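Local atomic coordinates of molinate hydrolase (Gulosibacter molinativorax, PDB entry 4UB9), a protein that hydrolyses the thiocarbamate herbicide molinate, probably as a zinc-dependent member of the amidohydrolase family. Residues L93-V98 with L370-G375; H99-I104 with T144-E149; T173-G178 with D237-A242; G183-P188 with T244-G249; T284-L289 with T304-A309. One frame throughout, in Å; residues are numbered along the deposited sequence.

Contact 1. Residues L93-V98 with L370-G375; sequences LVNGNV and LGTDAG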
# COMPACT_ATOMS: atom_id res chain seq x y z
N LEU A 93 -43.74 -2.69 8.19
CA LEU A 93 -42.52 -3.44 8.43
C LEU A 93 -41.50 -2.57 9.17
O LEU A 93 -41.52 -1.32 9.08
CB LEU A 93 -41.94 -4.02 7.14
CG LEU A 93 -42.92 -4.92 6.37
CD1 LEU A 93 -42.29 -5.44 5.09
CD2 LEU A 93 -43.40 -6.08 7.19
N VAL A 94 -40.61 -3.26 9.87
CA VAL A 94 -39.66 -2.61 10.78
C VAL A 94 -38.28 -3.21 10.67
O VAL A 94 -38.10 -4.44 10.75
CB VAL A 94 -40.12 -2.75 12.25
CG1 VAL A 94 -39.16 -2.03 13.19
CG2 VAL A 94 -41.53 -2.19 12.43
N ASN A 95 -37.31 -2.34 10.46
CA ASN A 95 -35.92 -2.79 10.32
C ASN A 95 -35.14 -2.35 11.53
O ASN A 95 -34.98 -1.15 11.78
CB ASN A 95 -35.27 -2.21 9.05
CG ASN A 95 -33.99 -2.93 8.66
OD1 ASN A 95 -33.16 -3.30 9.51
ND2 ASN A 95 -33.81 -3.13 7.35
N GLY A 96 -34.55 -3.32 12.22
CA GLY A 96 -33.83 -3.06 13.47
C GLY A 96 -32.40 -2.54 13.37
O GLY A 96 -31.78 -2.21 14.37
N ASN A 97 -31.87 -2.50 12.15
CA ASN A 97 -30.53 -2.00 11.93
C ASN A 97 -30.25 -1.63 10.50
O ASN A 97 -29.95 -2.48 9.67
CB ASN A 97 -29.48 -2.99 12.38
CG ASN A 97 -28.07 -2.45 12.23
OD1 ASN A 97 -27.86 -1.25 12.22
ND2 ASN A 97 -27.11 -3.33 12.12
N VAL A 98 -30.31 -0.34 10.25
CA VAL A 98 -29.88 0.23 8.98
C VAL A 98 -28.88 1.36 9.17
O VAL A 98 -28.64 1.84 10.27
CB VAL A 98 -31.08 0.82 8.18
CG1 VAL A 98 -32.17 -0.21 8.02
CG2 VAL A 98 -31.61 2.08 8.85
N LEU A 370 -34.84 -8.69 13.28
CA LEU A 370 -34.37 -8.43 11.93
C LEU A 370 -33.52 -7.16 11.92
O LEU A 370 -33.96 -6.09 12.38
CB LEU A 370 -35.53 -8.29 10.94
CG LEU A 370 -35.18 -8.09 9.45
CD1 LEU A 370 -36.32 -8.62 8.60
CD2 LEU A 370 -34.93 -6.63 9.08
N GLY A 371 -32.36 -7.27 11.30
CA GLY A 371 -31.49 -6.12 11.02
C GLY A 371 -30.43 -6.50 10.02
O GLY A 371 -30.05 -7.65 9.93
N THR A 372 -29.95 -5.51 9.26
CA THR A 372 -29.13 -5.81 8.07
C THR A 372 -27.85 -5.02 7.81
O THR A 372 -27.07 -5.41 6.97
CB THR A 372 -29.97 -5.59 6.80
OG1 THR A 372 -30.44 -4.23 6.80
CG2 THR A 372 -31.17 -6.56 6.78
N ASP A 373 -27.69 -3.90 8.49
CA ASP A 373 -26.58 -2.99 8.25
C ASP A 373 -26.76 -2.32 6.91
O ASP A 373 -25.84 -1.74 6.38
CB ASP A 373 -25.19 -3.69 8.33
CG ASP A 373 -24.52 -3.64 9.75
OD1 ASP A 373 -24.81 -2.71 10.55
OD2 ASP A 373 -23.71 -4.55 10.06
N ALA A 374 -27.96 -2.43 6.34
CA ALA A 374 -28.13 -2.02 4.94
C ALA A 374 -28.16 -0.54 4.76
O ALA A 374 -28.55 0.22 5.66
CB ALA A 374 -29.37 -2.64 4.35
N GLY A 375 -27.76 -0.13 3.58
CA GLY A 375 -27.72 1.29 3.21
C GLY A 375 -28.08 1.49 1.76
O GLY A 375 -28.15 0.56 0.98
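Asn97 and residues 371-373 make the tight part of this contact. The backbone O of Asn97 is gripped by two successive amides: Thr372 N, at 3.1 Å, lies in the carbonyl plane on a lone pair, while Asp373 N, at 2.9 Å, stands 37° above that plane. The Asn97 side chain, its CG anti to the backbone N (chi1 -177°), carries ND2 to 2.9 Å from Asp373 OD1. Amide and carboxylate planes are turned 73° apart, and the position of this oxygen is less certain than the rest. In amidohydrolase TIM barrels a His-X-His motif ending the first strand and an aspartate after the eighth meet at the metal centre; Asn97-Val98-His99 and Asp373 probably take these places, the Asp373 side chain being about 5 Å from the zinc. One residue earlier in each segment, Gly96 N donates to Leu370 O at 2.8 Å, and an Asx turn, Asn97 N to Asn95 OD1 at 3.0 Å, steadies the Asn95 amide. Packing is looser, though still buried, towards Val94, where the Leu370 side chain crosses that of Asn95 at about a right angle and brings CD2 to 3.8 Å from Asn95 OD1. Leu370 also rests on Trp404 and Met405 of helix 400-410.

Contact 2. Residues H99-I104 with T144-E149; sequences HLLDGI and TWNALE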
# COMPACT_ATOMS: atom_id res chain seq x y z
N HIS A 99 -28.32 1.81 8.05
CA HIS A 99 -27.45 2.98 8.02
C HIS A 99 -27.85 3.86 6.84
O HIS A 99 -27.62 3.54 5.67
CB HIS A 99 -26.00 2.57 7.92
CG HIS A 99 -25.57 1.71 9.05
ND1 HIS A 99 -25.13 0.41 8.89
CD2 HIS A 99 -25.52 1.95 10.38
CE1 HIS A 99 -24.85 -0.11 10.07
NE2 HIS A 99 -25.06 0.80 10.99
N LEU A 100 -28.44 4.99 7.18
CA LEU A 100 -29.02 5.90 6.21
C LEU A 100 -27.99 6.79 5.49
O LEU A 100 -28.30 7.37 4.44
CB LEU A 100 -30.12 6.74 6.87
CG LEU A 100 -31.26 5.83 7.42
CD1 LEU A 100 -32.30 6.62 8.19
CD2 LEU A 100 -31.98 5.03 6.32
N LEU A 101 -26.79 6.91 6.07
CA LEU A 101 -25.57 7.17 5.30
C LEU A 101 -24.86 5.83 5.26
O LEU A 101 -24.64 5.21 6.30
CB LEU A 101 -24.67 8.21 5.96
CG LEU A 101 -25.18 9.66 5.98
CD1 LEU A 101 -24.15 10.61 6.59
CD2 LEU A 101 -25.50 10.13 4.58
N ASP A 102 -24.50 5.37 4.07
CA ASP A 102 -24.16 3.95 3.85
C ASP A 102 -22.82 3.53 4.41
O ASP A 102 -21.78 3.63 3.79
CB ASP A 102 -24.20 3.61 2.35
CG ASP A 102 -24.13 2.12 2.09
OD1 ASP A 102 -23.70 1.33 2.98
OD2 ASP A 102 -24.57 1.73 1.00
N GLY A 103 -22.86 2.97 5.60
CA GLY A 103 -21.63 2.63 6.32
C GLY A 103 -20.92 1.40 5.83
O GLY A 103 -19.67 1.32 5.89
N ILE A 104 -21.68 0.42 5.37
CA ILE A 104 -21.07 -0.82 4.85
C ILE A 104 -20.22 -0.47 3.65
O ILE A 104 -19.09 -0.94 3.52
CB ILE A 104 -22.13 -1.88 4.45
CG1 ILE A 104 -22.73 -2.47 5.71
CG2 ILE A 104 -21.54 -2.96 3.56
CD1 ILE A 104 -21.84 -3.46 6.43
N THR A 144 -28.43 2.71 13.41
CA THR A 144 -27.53 2.23 14.46
C THR A 144 -26.12 2.86 14.37
O THR A 144 -25.27 2.69 15.25
CB THR A 144 -27.54 0.71 14.26
OG1 THR A 144 -28.48 0.12 15.18
CG2 THR A 144 -26.29 0.11 14.36
N TRP A 145 -25.88 3.59 13.30
CA TRP A 145 -24.64 4.30 13.07
C TRP A 145 -24.80 5.29 11.92
O TRP A 145 -25.09 4.94 10.78
CB TRP A 145 -23.45 3.39 12.73
CG TRP A 145 -22.14 4.19 12.53
CD1 TRP A 145 -21.34 4.68 13.51
CD2 TRP A 145 -21.56 4.58 11.31
NE1 TRP A 145 -20.28 5.34 12.97
CE2 TRP A 145 -20.38 5.28 11.62
CE3 TRP A 145 -21.90 4.40 9.98
CZ2 TRP A 145 -19.54 5.80 10.64
CZ3 TRP A 145 -21.08 4.91 9.02
CH2 TRP A 145 -19.91 5.62 9.35
N ASN A 146 -24.57 6.54 12.26
CA ASN A 146 -24.76 7.63 11.35
C ASN A 146 -24.12 8.85 11.96
O ASN A 146 -23.68 8.81 13.10
CB ASN A 146 -26.24 7.86 11.12
CG ASN A 146 -26.55 8.47 9.76
OD1 ASN A 146 -25.83 9.35 9.28
ND2 ASN A 146 -27.61 8.00 9.14
N ALA A 147 -24.11 9.94 11.20
CA ALA A 147 -23.67 11.24 11.70
C ALA A 147 -24.81 11.95 12.41
O ALA A 147 -25.88 12.18 11.84
CB ALA A 147 -23.16 12.10 10.59
N LEU A 148 -24.56 12.33 13.66
CA LEU A 148 -25.58 12.87 14.52
C LEU A 148 -26.33 14.04 13.94
O LEU A 148 -27.55 14.07 13.95
CB LEU A 148 -24.99 13.24 15.88
CG LEU A 148 -26.02 13.66 16.94
CD1 LEU A 148 -27.06 12.58 17.25
CD2 LEU A 148 -25.30 14.03 18.21
N GLU A 149 -25.61 15.05 13.49
CA GLU A 149 -26.26 16.27 13.01
C GLU A 149 -27.30 15.99 11.89
O GLU A 149 -28.46 16.35 12.04
CB GLU A 149 -25.21 17.33 12.61
CG GLU A 149 -25.78 18.64 12.04
CD GLU A 149 -24.70 19.57 11.45
OE1 GLU A 149 -23.88 20.08 12.24
OE2 GLU A 149 -24.67 19.80 10.23
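His99 lays one edge of its imidazole along the backbone of Trp145. His99 CD2 lies 3.0 Å from Trp145 O, near the ring plane, and Trp145 N meets the same edge in plane. With CG beside its own backbone N (chi1 -59°), the ring also brings His99 NE2 obliquely to within 3.7 Å of Thr144 CG2, while ND1 has a weak bond to Asp373 O. Further along, the Asn146 amide crosses Leu101 at about a right angle. Asn146 OD1 sits 3.4 Å from Leu101 CG, and Asn146 ND2 comes 3.4 Å from Leu101 N; as both nitrogens are donors, this is contact without a bond. The acceptor for ND2 is instead OD2 of Asp143, which also takes Leu100 N, so that one carboxylate ties the two segments together. The Trp145 indole reaches Gly103, its CZ3 being 3.6 Å from Gly103 CA, and is stacked elsewhere on Phe208. Leu101 CD1 adds a looser apolar touch on Ala147 CB at 4.4 Å. These are the loops that follow strands 97-98 and 138-143, and their meeting beside the zinc, about 6 Å from the His99 side chain, belongs to the C-terminal, active-site face of an amidohydrolase TIM barrel.

Contact 3. Residues T173-G178 with D237-A242; sequences TLIGMG and DFCKIA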
# COMPACT_ATOMS: atom_id res chain seq x y z
N THR A 173 -23.68 7.86 16.84
CA THR A 173 -22.45 7.07 16.59
C THR A 173 -22.38 5.83 17.46
O THR A 173 -23.23 5.56 18.28
CB THR A 173 -21.19 7.90 16.78
OG1 THR A 173 -20.06 7.20 16.26
CG2 THR A 173 -20.95 8.22 18.25
N LEU A 174 -21.38 5.04 17.19
CA LEU A 174 -21.04 3.87 17.98
C LEU A 174 -19.98 4.30 18.98
O LEU A 174 -18.87 4.72 18.59
CB LEU A 174 -20.37 2.82 17.13
CG LEU A 174 -20.85 1.40 17.16
CD1 LEU A 174 -21.38 1.13 15.75
CD2 LEU A 174 -19.71 0.47 17.41
N ILE A 175 -20.32 4.20 20.24
CA ILE A 175 -19.45 4.73 21.25
C ILE A 175 -18.16 3.92 21.24
O ILE A 175 -18.16 2.72 21.51
CB ILE A 175 -20.09 4.66 22.64
CG1 ILE A 175 -21.45 5.38 22.68
CG2 ILE A 175 -19.14 5.24 23.68
CD1 ILE A 175 -21.42 6.81 22.24
N GLY A 176 -17.05 4.64 21.02
CA GLY A 176 -15.72 4.05 21.07
C GLY A 176 -15.18 3.59 19.73
O GLY A 176 -14.13 2.96 19.66
N MET A 177 -15.93 3.88 18.67
CA MET A 177 -15.47 3.52 17.33
C MET A 177 -14.98 4.75 16.63
O MET A 177 -15.53 5.85 16.76
CB MET A 177 -16.61 2.88 16.50
CG MET A 177 -16.13 2.28 15.16
SD MET A 177 -17.45 1.68 14.07
CE MET A 177 -18.30 3.18 13.63
N GLY A 178 -14.00 4.56 15.79
CA GLY A 178 -13.52 5.66 14.93
C GLY A 178 -14.47 5.94 13.77
O GLY A 178 -15.37 5.16 13.47
N ASP A 237 -32.12 8.35 20.43
CA ASP A 237 -33.20 7.46 20.82
C ASP A 237 -32.73 6.17 21.51
O ASP A 237 -33.46 5.51 22.23
CB ASP A 237 -34.02 7.10 19.61
CG ASP A 237 -34.60 8.31 18.94
OD1 ASP A 237 -35.53 8.92 19.53
OD2 ASP A 237 -34.14 8.66 17.82
N PHE A 238 -31.48 5.83 21.30
CA PHE A 238 -30.87 4.69 21.97
C PHE A 238 -29.37 4.84 21.85
O PHE A 238 -28.89 5.81 21.25
CB PHE A 238 -31.34 3.36 21.40
CG PHE A 238 -31.30 3.29 19.91
CD1 PHE A 238 -30.15 2.95 19.29
CD2 PHE A 238 -32.43 3.54 19.14
CE1 PHE A 238 -30.09 2.82 17.91
CE2 PHE A 238 -32.38 3.43 17.76
CZ PHE A 238 -31.21 3.07 17.14
N CYS A 239 -28.61 3.93 22.48
CA CYS A 239 -27.15 4.09 22.49
C CYS A 239 -26.50 2.79 22.21
O CYS A 239 -26.82 1.77 22.84
CB CYS A 239 -26.69 4.60 23.85
SG CYS A 239 -24.91 4.84 23.94
N LYS A 240 -25.54 2.82 21.30
CA LYS A 240 -24.88 1.57 20.89
C LYS A 240 -23.41 1.68 21.27
O LYS A 240 -22.74 2.65 20.93
CB LYS A 240 -25.01 1.29 19.39
CG LYS A 240 -24.37 -0.03 18.97
CD LYS A 240 -24.87 -0.58 17.65
CE LYS A 240 -23.96 -0.33 16.48
NZ LYS A 240 -23.96 -1.44 15.47
N ILE A 241 -22.93 0.66 21.97
CA ILE A 241 -21.60 0.68 22.50
C ILE A 241 -20.75 -0.33 21.74
O ILE A 241 -21.12 -1.48 21.61
CB ILE A 241 -21.52 0.21 23.98
CG1 ILE A 241 -22.43 0.97 24.93
CG2 ILE A 241 -20.08 0.29 24.49
CD1 ILE A 241 -22.23 2.44 24.86
N ALA A 242 -19.56 0.09 21.36
CA ALA A 242 -18.58 -0.84 20.79
C ALA A 242 -17.91 -1.67 21.86
O ALA A 242 -16.86 -1.32 22.33
CB ALA A 242 -17.51 -0.08 20.03
O HOH W 1 -24.96 5.44 20.49
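Ile175 is held to the strand 239-242 through both of its backbone polar atoms. Its N donates to Lys240 O at 3.0 Å, in the carbonyl plane and nearly straight (172° at the hydrogen), and its O accepts from Ala242 N at 3.0 Å, which fixes a parallel bridge between Ile175 and Ile241. Their side chains share one face of the sheet: Ile175 CG1, anti to the carbonyl carbon (chi1 -56°), touches Ile241 CD1 at 3.7 Å and Cys239 SG at 3.7 Å. Leu174, on the other face with Lys240, presses CD2 tightly on Ala242 CB at 3.5 Å, a methyl that points at the partner segment. Ahead of the bridge a water links the backbones, donating to Thr173 O and accepting from Lys240 N, both at 2.8 Å. At the far end a type II turn, closed by Met177 N to Leu174 O at 3.1 Å, swings the chain away from Ala242. Helices 221-232 and 262-275 cover the isoleucine face. The Leu174 and Lys240 face looks instead toward the metal, with Leu174 on His282 and the Lys240 side chain about 4 Å from the zinc. Such neighbouring parallel strands form the wall of a TIM barrel, and Lys240 probably corresponds to the strand-four lysine that is carboxylated and bridges two metals in several amidohydrolases.

Contact 4. Residues G183-P188 with T244-G249; sequences GDFMRP and TDHLVG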
# COMPACT_ATOMS: atom_id res chain seq x y z
N GLY A 183 -8.89 3.70 11.23
CA GLY A 183 -8.55 2.27 11.11
C GLY A 183 -9.74 1.34 11.09
O GLY A 183 -9.69 0.22 10.53
N ASP A 184 -10.77 1.77 11.78
CA ASP A 184 -12.03 1.05 11.80
C ASP A 184 -12.71 0.81 10.42
O ASP A 184 -13.58 -0.04 10.30
CB ASP A 184 -12.98 1.73 12.75
CG ASP A 184 -12.55 1.58 14.20
OD1 ASP A 184 -12.24 0.49 14.63
OD2 ASP A 184 -12.56 2.55 14.93
N PHE A 185 -12.31 1.54 9.38
CA PHE A 185 -12.85 1.33 8.05
C PHE A 185 -11.77 1.11 7.02
O PHE A 185 -12.04 1.10 5.86
CB PHE A 185 -13.70 2.52 7.64
CG PHE A 185 -14.97 2.66 8.43
CD1 PHE A 185 -14.94 3.14 9.73
CD2 PHE A 185 -16.19 2.32 7.87
CE1 PHE A 185 -16.11 3.32 10.44
CE2 PHE A 185 -17.36 2.47 8.57
CZ PHE A 185 -17.33 2.96 9.88
N MET A 186 -10.57 0.85 7.45
CA MET A 186 -9.53 0.50 6.52
C MET A 186 -9.49 -0.98 6.18
O MET A 186 -10.03 -1.82 6.89
CB MET A 186 -8.17 0.87 7.11
CG MET A 186 -7.83 2.33 6.99
SD MET A 186 -6.35 2.80 7.95
CE MET A 186 -5.25 1.41 7.83
N ARG A 187 -8.80 -1.27 5.08
CA ARG A 187 -8.30 -2.63 4.77
C ARG A 187 -6.84 -2.51 4.46
O ARG A 187 -6.38 -1.44 4.12
CB ARG A 187 -9.04 -3.27 3.58
CG ARG A 187 -10.55 -3.23 3.74
CD ARG A 187 -11.22 -4.17 2.77
NE ARG A 187 -12.64 -3.91 2.74
CZ ARG A 187 -13.48 -4.38 1.82
NH1 ARG A 187 -13.05 -5.20 0.88
NH2 ARG A 187 -14.76 -4.01 1.85
N PRO A 188 -6.11 -3.61 4.51
CA PRO A 188 -4.69 -3.53 4.23
C PRO A 188 -4.35 -2.78 2.94
O PRO A 188 -3.44 -1.96 2.94
CB PRO A 188 -4.26 -5.01 4.12
CG PRO A 188 -5.26 -5.74 4.98
CD PRO A 188 -6.55 -5.01 4.71
N THR A 244 -16.76 -4.74 21.56
CA THR A 244 -15.53 -5.17 20.88
C THR A 244 -15.15 -4.19 19.79
O THR A 244 -15.83 -3.20 19.54
CB THR A 244 -15.65 -6.57 20.26
OG1 THR A 244 -16.65 -6.56 19.27
CG2 THR A 244 -15.98 -7.60 21.32
N ASP A 245 -14.05 -4.49 19.15
CA ASP A 245 -13.46 -3.64 18.12
C ASP A 245 -14.20 -3.74 16.79
O ASP A 245 -15.05 -4.60 16.61
CB ASP A 245 -12.02 -4.07 17.86
CG ASP A 245 -11.96 -5.43 17.16
OD1 ASP A 245 -12.23 -6.47 17.82
OD2 ASP A 245 -11.72 -5.45 15.93
N HIS A 246 -13.80 -2.87 15.86
CA HIS A 246 -14.40 -2.79 14.54
C HIS A 246 -13.30 -2.81 13.48
O HIS A 246 -13.34 -2.06 12.52
CB HIS A 246 -15.20 -1.51 14.44
CG HIS A 246 -16.10 -1.44 13.25
ND1 HIS A 246 -15.66 -1.08 12.00
CD2 HIS A 246 -17.44 -1.63 13.14
CE1 HIS A 246 -16.67 -1.11 11.16
NE2 HIS A 246 -17.76 -1.41 11.82
N LEU A 247 -12.34 -3.71 13.67
CA LEU A 247 -11.17 -3.83 12.81
C LEU A 247 -11.21 -5.04 11.86
O LEU A 247 -10.16 -5.53 11.40
CB LEU A 247 -9.92 -3.96 13.69
CG LEU A 247 -9.61 -2.80 14.61
CD1 LEU A 247 -8.36 -3.13 15.40
CD2 LEU A 247 -9.38 -1.48 13.84
N VAL A 248 -12.41 -5.52 11.57
CA VAL A 248 -12.56 -6.72 10.75
C VAL A 248 -11.96 -6.54 9.37
O VAL A 248 -11.29 -7.41 8.83
CB VAL A 248 -14.03 -7.16 10.66
CG1 VAL A 248 -14.49 -7.59 12.05
CG2 VAL A 248 -14.96 -6.03 10.14
N GLY A 249 -12.12 -5.35 8.84
CA GLY A 249 -11.52 -4.97 7.57
C GLY A 249 -10.01 -5.03 7.55
O GLY A 249 -9.42 -5.48 6.58
O HOH W 2 -12.24 -0.34 16.93
O HOH W 3 -13.53 -2.87 9.50
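His246 reaches across to Asp184, its CG anti to the backbone N (chi1 -167°). CB starts beside the Asp184 carboxylate, 3.6 Å from OD1. At ND1 the ring donates to the backbone O of Asp184 at 2.9 Å; this oxygen lies only 6° from the imidazole plane, whereas the donor is tilted 23° from the carbonyl plane. CE1 continues over a face of the Phe185 ring, 4.3 Å from CZ, the two rings meeting obliquely. CD2 lies against Met177, and the ring as a whole meets that of the zinc ligand His282, the His246 side chain being about 4 Å from the metal. The bond at ND1 thus helps to fix the rotation of an imidazole that looks into the active site. Asp184 itself is held by Gly178 N at OD2, and its OD1 meets Leu247 CD2 at 3.6 Å. Leu247 N is in turn taken by Asp245 OD2 at 2.9 Å, an Asx turn leading into the helix. Beyond it the segments close up: Gly249 O receives a CA-H...O contact from Arg187 CA at 3.6 Å and approaches Pro188 CD at 3.5 Å. The contact joins the loop between strand 174-175 and helix 198-209 to the link between strand 239-242 and helix 248-251, with Tyr257 of a neighbouring subunit packed on Asp184 and Leu247.

Contact 5. Residues T284-L289 with T304-A309; sequences TSLEGL and TMTGQA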
# COMPACT_ATOMS: atom_id res chain seq x y z
N THR A 284 -18.14 -8.90 18.59
CA THR A 284 -17.42 -9.51 17.52
C THR A 284 -16.78 -10.83 17.93
O THR A 284 -16.02 -11.41 17.21
CB THR A 284 -16.47 -8.42 16.96
OG1 THR A 284 -17.05 -7.88 15.78
CG2 THR A 284 -15.12 -8.90 16.66
N SER A 285 -17.10 -11.28 19.13
CA SER A 285 -16.45 -12.46 19.74
C SER A 285 -17.36 -13.11 20.75
O SER A 285 -18.33 -12.51 21.20
CB SER A 285 -15.16 -12.07 20.51
OG SER A 285 -15.48 -11.21 21.58
N LEU A 286 -17.05 -14.35 21.11
CA LEU A 286 -17.85 -15.09 22.12
C LEU A 286 -17.84 -14.37 23.47
O LEU A 286 -18.85 -14.22 24.12
CB LEU A 286 -17.31 -16.47 22.33
CG LEU A 286 -17.45 -17.42 21.14
CD1 LEU A 286 -16.84 -18.81 21.45
CD2 LEU A 286 -18.90 -17.56 20.75
N GLU A 287 -16.67 -13.91 23.87
CA GLU A 287 -16.54 -13.19 25.13
C GLU A 287 -17.23 -11.85 25.09
O GLU A 287 -17.80 -11.40 26.08
CB GLU A 287 -15.08 -13.03 25.53
CG GLU A 287 -14.53 -14.29 26.18
CD GLU A 287 -15.35 -14.73 27.41
OE1 GLU A 287 -15.48 -14.01 28.44
OE2 GLU A 287 -15.94 -15.81 27.34
N GLY A 288 -17.23 -11.24 23.92
CA GLY A 288 -17.98 -10.01 23.75
C GLY A 288 -19.46 -10.24 23.91
O GLY A 288 -20.17 -9.49 24.57
N LEU A 289 -19.93 -11.29 23.28
CA LEU A 289 -21.33 -11.65 23.37
C LEU A 289 -21.71 -11.92 24.83
O LEU A 289 -22.70 -11.43 25.31
CB LEU A 289 -21.60 -12.90 22.53
CG LEU A 289 -23.02 -13.46 22.54
CD1 LEU A 289 -24.07 -12.44 22.14
CD2 LEU A 289 -23.09 -14.64 21.58
N THR A 304 -24.41 -13.20 16.39
CA THR A 304 -23.82 -14.47 15.94
C THR A 304 -22.47 -14.31 15.25
O THR A 304 -21.88 -15.29 14.81
CB THR A 304 -24.76 -15.20 14.95
OG1 THR A 304 -25.23 -14.26 13.98
CG2 THR A 304 -25.92 -15.76 15.71
N MET A 305 -22.02 -13.06 15.12
CA MET A 305 -20.70 -12.81 14.59
C MET A 305 -19.69 -12.96 15.74
O MET A 305 -19.51 -12.09 16.55
CB MET A 305 -20.61 -11.44 13.98
CG MET A 305 -19.32 -11.25 13.21
SD MET A 305 -19.07 -9.52 12.79
CE MET A 305 -20.35 -9.30 11.53
N THR A 306 -19.05 -14.12 15.80
CA THR A 306 -18.28 -14.50 16.99
C THR A 306 -16.89 -15.01 16.73
O THR A 306 -16.46 -15.99 17.31
CB THR A 306 -19.04 -15.58 17.80
OG1 THR A 306 -19.21 -16.76 17.03
CG2 THR A 306 -20.37 -15.05 18.21
N GLY A 307 -16.16 -14.34 15.85
CA GLY A 307 -14.75 -14.67 15.67
C GLY A 307 -14.53 -16.02 15.02
O GLY A 307 -13.48 -16.64 15.15
N GLN A 308 -15.57 -16.48 14.34
CA GLN A 308 -15.63 -17.78 13.71
C GLN A 308 -15.44 -18.92 14.69
O GLN A 308 -14.98 -19.96 14.34
CB GLN A 308 -14.64 -17.89 12.57
CG GLN A 308 -15.10 -17.13 11.34
CD GLN A 308 -16.28 -17.76 10.65
OE1 GLN A 308 -17.20 -17.07 10.18
NE2 GLN A 308 -16.26 -19.06 10.56
N ALA A 309 -15.88 -18.70 15.92
CA ALA A 309 -15.89 -19.74 16.93
C ALA A 309 -17.33 -20.01 17.32
O ALA A 309 -18.14 -19.11 17.37
CB ALA A 309 -15.08 -19.30 18.14
O HOH W 4 -14.97 -15.46 19.60
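Leu286 provides most of the apolar contact, spreading its two methyls over the turn formed by residues 306-309. CD2 meets Thr306 CB at 3.6 Å and CD1 meets Ala309 CB at 3.8 Å, with Thr218 of a neighbouring subunit lying on both Leu286 and Ala309. Thr284 and Met305 run side by side, pointing the same way, OG1 4.0 Å from SD; this hydroxyl is buried and finds no polar partner in the model. Between the backbones there is a weak CA-H...O contact, Thr284 CA to Met305 O at 3.5 Å. The polar link is water-mediated: one water accepts from Leu286 N at 2.8 Å and donates to Thr306 O at 2.8 Å, so it satisfies an amide in the first turn of helix 286-294. Hydrogen bonds within each segment shape the two surfaces. Ser285 is the N-cap, its OG accepting from Gly288 N at 2.9 Å. In the other segment, a chi1 of 62° turns Thr306 OG1 back over its own chain to donate to Ala309 O at 2.6 Å, while Thr306 O takes Ala309 N and so closes the same turn twice. The two loops follow successive parallel strands, 279-282 and 299-301, of the amidohydrolase TIM barrel; the zinc ligands His282 and His302 stand just before these two loops, as is usual in amidohydrolases.

The five contacts join strand ends and the loops that follow them, around the zinc held by His282 and His302. Contacts 1 and 2, centres 12 Å apart, are continuous through the chain and through a probable hydrogen bond, Ala374 O to His99 N at 2.9 Å. Contact 2 leads to contact 4 by aromatic packing, Trp145 CZ2 to Phe185 CZ at 3.7 Å. Contacts 3 and 4 alternate along the chain and share the probable bond Gly178 N to Asp184 OD2, 2.6 Å. Contact 5, about 6 Å from contact 1 at the nearest atoms, touches contact 4 instead, where Thr244 CG2 packs on Ser285 OG at 3.7 Å; both border the same neighbouring subunit.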